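Uncharacterized protein (Borrelia turicatae, PDB 5VJ4) is of unknown function but is a putative surface lipoprotein of a relapsing fever spirochete, probably able to bind lipid. Local coordinates at residues Y137-K142 with D199-S204; I149-K154 with I205-F210; D235-W240 with N268-V273. All coordinates share one frame; numbering follows the deposited sequence.

How the contacts relate
Contacts 1 and 2 sit side by side, their centres 11 Å apart, while contact 3 lies on the other side of the chain's centre, its own centre about 34 Å and 30 Å from theirs. Along the chain the first two interleave: 137-142, 149-154, 199-204 and 205-210 come in that order, and the consecutive helices 133-141 and 145-171 each meet part of the turn between helices 176-201 and 207-214. F200 packs on I152, and one sulfate touches both contacts. Contact 3 follows later in sequence and joins a loop to helix 263-301 next to the second subunit. Each contact works within its own region of this all-helical protein; the two regions do not touch, nearest atoms about 17 Å apart.

Contact 1 of 3, residues Y137-K142 with D199-S204; sequences YDRLNK and DFFHGS. With SO4 (sulfate ion), chain F.
R139 reaches from helix 133-141 to the C-terminal end of helix 176-201 and meets F200 and F201 there. Its CG stands anti to the backbone N (chi1 -166°) and the chain bends at chi2, which carries the guanidinium in beside the last turn. NE donates to F200 O at 2.7 Å, with an N-H...O angle of 154°; NH2 adds a weak bond to the same oxygen. G203 N also donates to F200 O, from the opposite face of the carbonyl plane.

The F200 ring leans over one face of the guanidinium, CE1 lying 3.5 Å from R139 NH2, but the two planes are 37° apart and the overlap is toward the rim. F201 is met differently: R139 CB comes to the edge of its ring, 3.7 Å from CD1, while R139 CD passes 3.1 Å from F201 O. L140 CD2 also reaches this ring's edge, and F200 CD2 lies over the centre of one face of the F201 ring. R139 NH2 also hydrogen-bonds I205 O, and weakly a sulfate oxygen.

H202 is the first residue to leave helical geometry, and G203 follows with a positive phi. G203 N to F200 O (3.0 Å) and S204 N to D199 O (2.8 Å, weak) are the paired backbone bonds of a Schellman motif with G203 at C', and R139 adds a side-chain donor to F200 O.

Contact 2 of 3, residues I149-K154 with I205-F210; sequences IEKIIK and IGTDRF. With SO4 (sulfate ion), chain D; SO4 (sulfate ion), chain F.
K151 and T207 meet through their aliphatic parts, CB to CB at 3.8 Å, where helix 145-171 passes the start of helix 207-214. The apolar core of the contact lies one step further in: I152 CD1 is 3.5 Å from F210 CD1, the two side chains set nearly square to each other. F210 also brings the edge of its ring to K151 O, 3.4 Å from CD1. I124 and I127 of helix 118-128 pack on the same cluster.

Charge plays a looser part. K151 NZ stands 4.1 Å from D208 OD1, too far for a salt bridge, though the opposite charges probably attract.

The polar bonds go to two sulfates, probably from the crystallisation liquor. One accepts from T207 N (2.7 Å to its O2); T207 OG1, tucked between N and carbonyl carbon (chi1 55°), turns to the same O2 at 2.9 Å. The other accepts from G206 N at 2.7 Å and, through a different oxygen, from R209 N. G206 occupies the N-cap position and has no side chain to cap the helix.

Apolar contacts therefore join the helices, while the N-terminus of helix 207-214 binds anions together with arginines, R139 weakly and R349, consistent with helix dipole and arginine charge both drawing them in.

Contact 3 of 3, residues D235-W240 with N268-V273; sequences DDIYGW and NVLNSV
I237 and L270 make the apolar heart of this contact, CD1 to CD1 at 3.7 Å, with the two side chains roughly perpendicular. I237 puts CG1 between its backbone N and carbonyl carbon (chi1 68°), which leaves CG1 near both L270 CB and N271 ND2, while CG2 lies against N271 OD1 and CG. L270 CD1 also reaches the Y238 ring, 4.1 Å from CE1.

The polar part is slight. N271 ND2 gives one weak hydrogen bond to D236 OD1, 3.4 Å long with an angle of 155°; the amide and carboxylate planes are nearly coplanar, 17° apart. The Y238 hydroxyl turns to other partners, hydrogen-bonding with N267 and K263, and D235 OD1 makes a salt bridge with R181.

The i to i+3 backbone bonds from G239 N to D236 O and from W240 N to I237 O accompany a turn with helical phi/psi.

The loop lies between helices 224-229 and 243-256, and presses on helix 263-301. I249 of helix 243-256 meets both Y238 and L270, and W240 packs on L182 and M185 of helix 176-201. The second subunit closes in as well: its R188 hydrogen-bonds N271 O, and its N184 packs on N271, so the contact sits at the dimer interface.

Contact 1 of 3, residues Y137-K142 with D199-S204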
loop_
_atom_site.group_PDB
_atom_site.type_symbol
_atom_site.label_atom_id
_atom_site.label_comp_id
_atom_site.label_asym_id
_atom_site.label_seq_id
_atom_site.Cartn_x
_atom_site.Cartn_y
_atom_site.Cartn_z
ATOM N N TYR A 137 -29.003 -6.394 4.678
ATOM C CA TYR A 137 -30.274 -6.993 5.138
ATOM C C TYR A 137 -30.059 -8.462 5.500
ATOM O O TYR A 137 -30.427 -8.892 6.606
ATOM C CB TYR A 137 -31.407 -6.851 4.093
ATOM C CG TYR A 137 -32.766 -7.393 4.555
ATOM C CD1 TYR A 137 -33.728 -6.558 5.129
ATOM C CD2 TYR A 137 -33.071 -8.743 4.433
ATOM C CE1 TYR A 137 -34.936 -7.063 5.591
ATOM C CE2 TYR A 137 -34.284 -9.251 4.879
ATOM C CZ TYR A 137 -35.203 -8.413 5.460
ATOM O OH TYR A 137 -36.400 -8.925 5.886
ATOM N N ASP A 138 -29.470 -9.218 4.561
ATOM C CA ASP A 138 -29.206 -10.635 4.796
ATOM C C ASP A 138 -28.426 -10.844 6.076
ATOM O O ASP A 138 -28.764 -11.742 6.850
ATOM C CB ASP A 138 -28.480 -11.279 3.610
ATOM C CG ASP A 138 -29.358 -11.389 2.371
ATOM O OD1 ASP A 138 -30.496 -11.884 2.494
ATOM O OD2 ASP A 138 -28.909 -10.995 1.270
ATOM N N ARG A 139 -27.418 -9.996 6.315
ATOM C CA ARG A 139 -26.589 -10.149 7.497
ATOM C C ARG A 139 -27.389 -9.819 8.729
ATOM O O ARG A 139 -27.513 -10.671 9.616
ATOM C CB ARG A 139 -25.319 -9.306 7.429
ATOM C CG ARG A 139 -24.272 -9.668 8.469
ATOM C CD ARG A 139 -23.490 -10.932 8.095
ATOM N NE ARG A 139 -22.274 -11.066 8.912
ATOM C CZ ARG A 139 -22.187 -11.593 10.148
ATOM N NH1 ARG A 139 -23.242 -12.067 10.785
ATOM N NH2 ARG A 139 -21.021 -11.653 10.760
ATOM N N LEU A 140 -27.961 -8.609 8.770
ATOM C CA LEU A 140 -28.601 -8.123 10.006
ATOM C C LEU A 140 -29.782 -8.984 10.459
ATOM O O LEU A 140 -30.084 -9.097 11.648
ATOM C CB LEU A 140 -29.033 -6.675 9.856
ATOM C CG LEU A 140 -27.939 -5.622 9.733
ATOM C CD1 LEU A 140 -28.526 -4.216 9.735
ATOM C CD2 LEU A 140 -26.969 -5.773 10.881
ATOM N N ASN A 141 -30.427 -9.615 9.495
ATOM C CA ASN A 141 -31.630 -10.350 9.744
ATOM C C ASN A 141 -31.371 -11.542 10.650
ATOM O O ASN A 141 -32.037 -11.697 11.676
ATOM C CB ASN A 141 -32.204 -10.782 8.402
ATOM C CG ASN A 141 -33.611 -11.276 8.495
ATOM O OD1 ASN A 141 -34.401 -10.849 9.357
ATOM N ND2 ASN A 141 -33.940 -12.187 7.594
ATOM N N LYS A 142 -30.367 -12.335 10.284
ATOM C CA LYS A 142 -30.008 -13.542 11.008
ATOM C C LYS A 142 -29.442 -13.321 12.423
ATOM O O LYS A 142 -29.094 -14.302 13.073
ATOM C CB LYS A 142 -29.022 -14.362 10.161
ATOM C CG LYS A 142 -29.691 -15.222 9.093
ATOM C CD LYS A 142 -28.792 -16.355 8.611
ATOM C CE LYS A 142 -29.594 -17.614 8.277
ATOM N NZ LYS A 142 -28.714 -18.771 7.933
ATOM N N ASP A 199 -15.814 -6.601 5.859
ATOM C CA ASP A 199 -15.436 -7.915 6.377
ATOM C C ASP A 199 -16.562 -8.476 7.210
ATOM O O ASP A 199 -16.816 -9.692 7.189
ATOM C CB ASP A 199 -14.132 -7.885 7.175
ATOM C CG ASP A 199 -12.896 -7.660 6.304
ATOM O OD1 ASP A 199 -12.897 -8.007 5.101
ATOM O OD2 ASP A 199 -11.900 -7.131 6.841
ATOM N N PHE A 200 -17.266 -7.573 7.899
ATOM C CA PHE A 200 -18.351 -7.972 8.784
ATOM C C PHE A 200 -19.585 -8.474 8.020
ATOM O O PHE A 200 -20.089 -9.564 8.312
ATOM C CB PHE A 200 -18.721 -6.853 9.755
ATOM C CG PHE A 200 -20.038 -7.068 10.412
ATOM C CD1 PHE A 200 -20.216 -8.138 11.285
ATOM C CD2 PHE A 200 -21.122 -6.239 10.112
ATOM C CE1 PHE A 200 -21.445 -8.370 11.850
ATOM C CE2 PHE A 200 -22.353 -6.458 10.692
ATOM C CZ PHE A 200 -22.518 -7.524 11.554
ATOM N N PHE A 201 -20.054 -7.690 7.050
ATOM C CA PHE A 201 -21.238 -8.068 6.274
ATOM C C PHE A 201 -21.070 -9.342 5.484
ATOM O O PHE A 201 -21.961 -10.194 5.497
ATOM C CB PHE A 201 -21.741 -6.911 5.427
ATOM C CG PHE A 201 -22.345 -5.835 6.259
ATOM C CD1 PHE A 201 -23.457 -6.115 7.060
ATOM C CD2 PHE A 201 -21.769 -4.582 6.324
ATOM C CE1 PHE A 201 -24.003 -5.137 7.879
ATOM C CE2 PHE A 201 -22.318 -3.598 7.135
ATOM C CZ PHE A 201 -23.439 -3.876 7.911
ATOM N N HIS A 202 -19.903 -9.503 4.861
ATOM C CA HIS A 202 -19.590 -10.747 4.180
ATOM C C HIS A 202 -19.125 -11.895 5.071
ATOM O O HIS A 202 -18.705 -12.938 4.552
ATOM C CB HIS A 202 -18.630 -10.515 3.028
ATOM C CG HIS A 202 -19.252 -9.798 1.884
ATOM N ND1 HIS A 202 -18.855 -8.538 1.498
ATOM C CD2 HIS A 202 -20.262 -10.149 1.052
ATOM C CE1 HIS A 202 -19.576 -8.149 0.460
ATOM N NE2 HIS A 202 -20.447 -9.099 0.178
ATOM N N GLY A 203 -19.185 -11.723 6.392
ATOM C CA GLY A 203 -18.985 -12.859 7.304
ATOM C C GLY A 203 -17.572 -13.210 7.713
ATOM O O GLY A 203 -17.402 -14.152 8.493
ATOM N N SER A 204 -16.562 -12.465 7.235
ATOM C CA SER A 204 -15.153 -12.740 7.629
ATOM C C SER A 204 -14.875 -12.383 9.104
ATOM O O SER A 204 -14.020 -12.986 9.735
ATOM C CB SER A 204 -14.153 -12.013 6.749
ATOM O OG SER A 204 -14.607 -11.891 5.431
HETATM S S SO4 F . -21.363 -13.350 15.272
HETATM O O1 SO4 F . -21.294 -14.772 15.669
HETATM O O2 SO4 F . -20.306 -12.587 15.974
HETATM O O3 SO4 F . -22.622 -12.702 15.707
HETATM O O4 SO4 F . -21.206 -13.365 13.792
#

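Contact 2 of 3, residues I149-K154 with I205-F210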
loop_
_atom_site.group_PDB
_atom_site.type_symbol
_atom_site.label_atom_id
_atom_site.label_comp_id
_atom_site.label_asym_id
_atom_site.label_seq_id
_atom_site.Cartn_x
_atom_site.Cartn_y
_atom_site.Cartn_z
ATOM N N ILE A 149 -28.019 -3.764 17.801
ATOM C CA ILE A 149 -27.980 -2.472 18.476
ATOM C C ILE A 149 -26.698 -2.320 19.300
ATOM O O ILE A 149 -26.071 -1.254 19.298
ATOM C CB ILE A 149 -29.202 -2.255 19.410
ATOM C CG1 ILE A 149 -30.528 -2.173 18.621
ATOM C CG2 ILE A 149 -28.997 -1.009 20.279
ATOM C CD1 ILE A 149 -30.887 -0.778 18.091
ATOM N N GLU A 150 -26.296 -3.377 19.997
ATOM C CA GLU A 150 -25.198 -3.208 20.927
ATOM C C GLU A 150 -23.814 -3.293 20.288
ATOM O O GLU A 150 -22.936 -2.528 20.638
ATOM C CB GLU A 150 -25.310 -4.156 22.112
ATOM C CG GLU A 150 -25.154 -3.396 23.419
ATOM C CD GLU A 150 -24.224 -4.078 24.409
ATOM O OE1 GLU A 150 -24.049 -5.322 24.331
ATOM O OE2 GLU A 150 -23.659 -3.355 25.263
ATOM N N LYS A 151 -23.641 -4.189 19.324
ATOM C CA LYS A 151 -22.343 -4.432 18.699
ATOM C C LYS A 151 -22.148 -3.751 17.371
ATOM O O LYS A 151 -21.017 -3.503 16.985
ATOM C CB LYS A 151 -22.123 -5.921 18.522
ATOM C CG LYS A 151 -22.139 -6.683 19.846
ATOM C CD LYS A 151 -21.038 -6.248 20.810
ATOM C CE LYS A 151 -20.633 -7.411 21.707
ATOM N NZ LYS A 151 -19.609 -7.039 22.721
ATOM N N ILE A 152 -23.231 -3.459 16.655
ATOM C CA ILE A 152 -23.082 -2.748 15.399
ATOM C C ILE A 152 -23.402 -1.277 15.536
ATOM O O ILE A 152 -22.558 -0.415 15.232
ATOM C CB ILE A 152 -23.880 -3.382 14.258
ATOM C CG1 ILE A 152 -23.567 -4.874 14.146
ATOM C CG2 ILE A 152 -23.604 -2.660 12.944
ATOM C CD1 ILE A 152 -22.093 -5.178 14.014
ATOM N N ILE A 153 -24.593 -0.984 16.030
ATOM C CA ILE A 153 -25.083 0.384 15.930
ATOM C C ILE A 153 -24.427 1.323 16.957
ATOM O O ILE A 153 -23.880 2.358 16.586
ATOM C CB ILE A 153 -26.622 0.446 15.945
ATOM C CG1 ILE A 153 -27.171 -0.532 14.900
ATOM C CG2 ILE A 153 -27.076 1.876 15.722
ATOM C CD1 ILE A 153 -28.508 -0.201 14.314
ATOM N N LYS A 154 -24.449 0.941 18.231
ATOM C CA LYS A 154 -23.852 1.770 19.292
ATOM C C LYS A 154 -22.394 2.156 19.004
ATOM O O LYS A 154 -22.094 3.367 18.995
ATOM C CB LYS A 154 -24.026 1.144 20.681
ATOM C CG LYS A 154 -25.368 1.430 21.355
ATOM C CD LYS A 154 -25.426 0.769 22.734
ATOM C CE LYS A 154 -26.694 1.102 23.512
ATOM N NZ LYS A 154 -26.847 0.177 24.670
ATOM N N ILE A 205 -15.580 -11.396 9.640
ATOM C CA ILE A 205 -15.536 -11.167 11.081
ATOM C C ILE A 205 -16.927 -11.129 11.658
ATOM O O ILE A 205 -17.881 -10.768 10.959
ATOM C CB ILE A 205 -14.765 -9.885 11.464
ATOM C CG1 ILE A 205 -15.371 -8.660 10.790
ATOM C CG2 ILE A 205 -13.309 -10.023 11.075
ATOM C CD1 ILE A 205 -15.056 -7.363 11.489
ATOM N N GLY A 206 -17.023 -11.493 12.931
ATOM C CA GLY A 206 -18.275 -11.416 13.668
ATOM C C GLY A 206 -18.542 -10.094 14.391
ATOM O O GLY A 206 -17.813 -9.137 14.233
ATOM N N THR A 207 -19.598 -10.062 15.193
ATOM C CA THR A 207 -19.992 -8.872 15.925
ATOM C C THR A 207 -18.930 -8.400 16.924
ATOM O O THR A 207 -18.667 -7.193 16.996
ATOM C CB THR A 207 -21.316 -9.100 16.658
ATOM O OG1 THR A 207 -21.213 -10.268 17.494
ATOM C CG2 THR A 207 -22.419 -9.285 15.653
ATOM N N ASP A 208 -18.307 -9.335 17.655
ATOM C CA ASP A 208 -17.285 -8.965 18.643
ATOM C C ASP A 208 -16.123 -8.218 18.002
ATOM O O ASP A 208 -15.715 -7.159 18.500
ATOM C CB ASP A 208 -16.730 -10.176 19.370
ATOM C CG ASP A 208 -17.798 -11.050 19.940
ATOM O OD1 ASP A 208 -18.538 -10.562 20.828
ATOM O OD2 ASP A 208 -17.876 -12.222 19.499
ATOM N N ARG A 209 -15.604 -8.769 16.901
ATOM C CA ARG A 209 -14.547 -8.100 16.169
ATOM C C ARG A 209 -14.965 -6.761 15.578
ATOM O O ARG A 209 -14.199 -5.801 15.652
ATOM C CB ARG A 209 -13.931 -8.996 15.093
ATOM C CG ARG A 209 -12.794 -8.341 14.310
ATOM C CD ARG A 209 -11.620 -7.939 15.182
ATOM N NE ARG A 209 -10.482 -7.532 14.368
ATOM C CZ ARG A 209 -9.468 -6.797 14.818
ATOM N NH1 ARG A 209 -9.433 -6.353 16.077
ATOM N NH2 ARG A 209 -8.489 -6.489 13.987
ATOM N N PHE A 210 -16.157 -6.690 14.997
ATOM C CA PHE A 210 -16.594 -5.442 14.394
ATOM C C PHE A 210 -16.581 -4.330 15.444
ATOM O O PHE A 210 -16.042 -3.247 15.213
ATOM C CB PHE A 210 -17.972 -5.546 13.724
ATOM C CG PHE A 210 -18.499 -4.219 13.299
ATOM C CD1 PHE A 210 -19.097 -3.354 14.231
ATOM C CD2 PHE A 210 -18.358 -3.787 11.967
ATOM C CE1 PHE A 210 -19.550 -2.092 13.835
ATOM C CE2 PHE A 210 -18.813 -2.511 11.566
ATOM C CZ PHE A 210 -19.411 -1.662 12.503
HETATM S S SO4 D . -15.276 -12.520 15.849
HETATM O O1 SO4 D . -15.429 -14.011 15.875
HETATM O O2 SO4 D . -14.250 -12.134 16.853
HETATM O O3 SO4 D . -16.489 -11.747 16.226
HETATM O O4 SO4 D . -14.906 -12.168 14.452
HETATM S S SO4 F . -21.363 -13.350 15.272
HETATM O O1 SO4 F . -21.294 -14.772 15.669
HETATM O O2 SO4 F . -20.306 -12.587 15.974
HETATM O O3 SO4 F . -22.622 -12.702 15.707
HETATM O O4 SO4 F . -21.206 -13.365 13.792
#

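Contact 3 of 3, residues D235-W240 with N268-V273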
loop_
_atom_site.group_PDB
_atom_site.type_symbol
_atom_site.label_atom_id
_atom_site.label_comp_id
_atom_site.label_asym_id
_atom_site.label_seq_id
_atom_site.Cartn_x
_atom_site.Cartn_y
_atom_site.Cartn_z
ATOM N N ASP A 235 3.855 15.920 9.065
ATOM C CA ASP A 235 4.948 15.433 8.225
ATOM C C ASP A 235 5.618 14.169 8.801
ATOM O O ASP A 235 6.587 13.664 8.236
ATOM C CB ASP A 235 5.986 16.535 7.972
ATOM C CG ASP A 235 5.442 17.685 7.124
ATOM O OD1 ASP A 235 4.496 17.459 6.333
ATOM O OD2 ASP A 235 5.978 18.816 7.246
ATOM N N ASP A 236 5.111 13.667 9.927
ATOM C CA ASP A 236 5.587 12.421 10.470
ATOM C C ASP A 236 4.401 11.507 10.694
ATOM O O ASP A 236 3.360 11.945 11.203
ATOM C CB ASP A 236 6.325 12.661 11.793
ATOM C CG ASP A 236 7.274 11.516 12.168
ATOM O OD1 ASP A 236 7.723 10.732 11.288
ATOM O OD2 ASP A 236 7.582 11.421 13.369
ATOM N N ILE A 237 4.552 10.241 10.331
ATOM C CA ILE A 237 3.457 9.316 10.546
ATOM C C ILE A 237 3.086 9.261 12.039
ATOM O O ILE A 237 1.902 9.244 12.371
ATOM C CB ILE A 237 3.690 7.940 9.906
ATOM C CG1 ILE A 237 4.811 7.208 10.619
ATOM C CG2 ILE A 237 3.979 8.055 8.406
ATOM C CD1 ILE A 237 4.281 6.155 11.562
ATOM N N TYR A 238 4.072 9.321 12.936
ATOM C CA TYR A 238 3.753 9.295 14.387
ATOM C C TYR A 238 2.910 10.501 14.806
ATOM O O TYR A 238 2.316 10.494 15.873
ATOM C CB TYR A 238 5.006 9.247 15.266
ATOM C CG TYR A 238 5.811 7.962 15.275
ATOM C CD1 TYR A 238 6.575 7.561 14.161
ATOM C CD2 TYR A 238 5.835 7.154 16.402
ATOM C CE1 TYR A 238 7.317 6.369 14.184
ATOM C CE2 TYR A 238 6.580 5.967 16.437
ATOM C CZ TYR A 238 7.322 5.587 15.345
ATOM O OH TYR A 238 8.054 4.415 15.416
ATOM N N GLY A 239 2.855 11.535 13.965
ATOM C CA GLY A 239 2.098 12.737 14.290
ATOM C C GLY A 239 0.620 12.469 14.275
ATOM O O GLY A 239 -0.140 13.175 14.921
ATOM N N TRP A 240 0.223 11.439 13.535
ATOM C CA TRP A 240 -1.181 11.073 13.374
ATOM C C TRP A 240 -1.678 10.016 14.335
ATOM O O TRP A 240 -2.889 9.875 14.526
ATOM C CB TRP A 240 -1.373 10.550 11.985
ATOM C CG TRP A 240 -1.041 11.507 10.940
ATOM C CD1 TRP A 240 0.176 11.693 10.365
ATOM C CD2 TRP A 240 -1.949 12.391 10.271
ATOM N NE1 TRP A 240 0.091 12.649 9.367
ATOM C CE2 TRP A 240 -1.206 13.091 9.294
ATOM C CE3 TRP A 240 -3.325 12.651 10.396
ATOM C CZ2 TRP A 240 -1.790 14.046 8.457
ATOM C CZ3 TRP A 240 -3.910 13.600 9.556
ATOM C CH2 TRP A 240 -3.142 14.288 8.599
ATOM N N ASN A 268 11.595 4.133 8.476
ATOM C CA ASN A 268 11.527 4.500 7.082
ATOM C C ASN A 268 10.427 3.768 6.324
ATOM O O ASN A 268 9.729 4.374 5.494
ATOM C CB ASN A 268 12.854 4.409 6.328
ATOM C CG ASN A 268 12.725 4.965 4.886
ATOM O OD1 ASN A 268 13.460 4.594 3.967
ATOM N ND2 ASN A 268 11.742 5.846 4.683
ATOM N N VAL A 269 10.243 2.488 6.614
ATOM C CA VAL A 269 9.143 1.781 5.930
ATOM C C VAL A 269 7.795 2.349 6.332
ATOM O O VAL A 269 6.916 2.507 5.476
ATOM C CB VAL A 269 9.178 0.247 6.015
ATOM C CG1 VAL A 269 10.459 -0.267 5.422
ATOM C CG2 VAL A 269 9.246 -0.160 7.425
ATOM N N LEU A 270 7.655 2.727 7.601
ATOM C CA LEU A 270 6.414 3.350 8.023
ATOM C C LEU A 270 6.142 4.598 7.210
ATOM O O LEU A 270 5.053 4.779 6.709
ATOM C CB LEU A 270 6.451 3.697 9.486
ATOM C CG LEU A 270 6.637 2.591 10.519
ATOM C CD1 LEU A 270 6.258 3.099 11.899
ATOM C CD2 LEU A 270 5.844 1.342 10.232
ATOM N N ASN A 271 7.160 5.434 7.061
ATOM C CA ASN A 271 6.997 6.642 6.306
ATOM C C ASN A 271 6.773 6.431 4.835
ATOM O O ASN A 271 6.079 7.221 4.191
ATOM C CB ASN A 271 8.094 7.653 6.580
ATOM C CG ASN A 271 7.672 8.653 7.673
ATOM O OD1 ASN A 271 7.176 9.736 7.365
ATOM N ND2 ASN A 271 7.808 8.264 8.954
ATOM N N SER A 272 7.315 5.352 4.295
ATOM C CA SER A 272 7.163 5.160 2.855
ATOM C C SER A 272 5.722 4.752 2.570
ATOM O O SER A 272 5.049 5.239 1.637
ATOM C CB SER A 272 8.125 4.102 2.352
ATOM O OG SER A 272 9.389 4.249 2.958
ATOM N N VAL A 273 5.254 3.874 3.434
ATOM C CA VAL A 273 3.968 3.249 3.292
ATOM C C VAL A 273 2.840 4.243 3.614
ATOM O O VAL A 273 1.789 4.215 2.985
ATOM C CB VAL A 273 3.972 2.021 4.218
ATOM C CG1 VAL A 273 2.663 1.824 4.930
ATOM C CG2 VAL A 273 4.402 0.809 3.435
#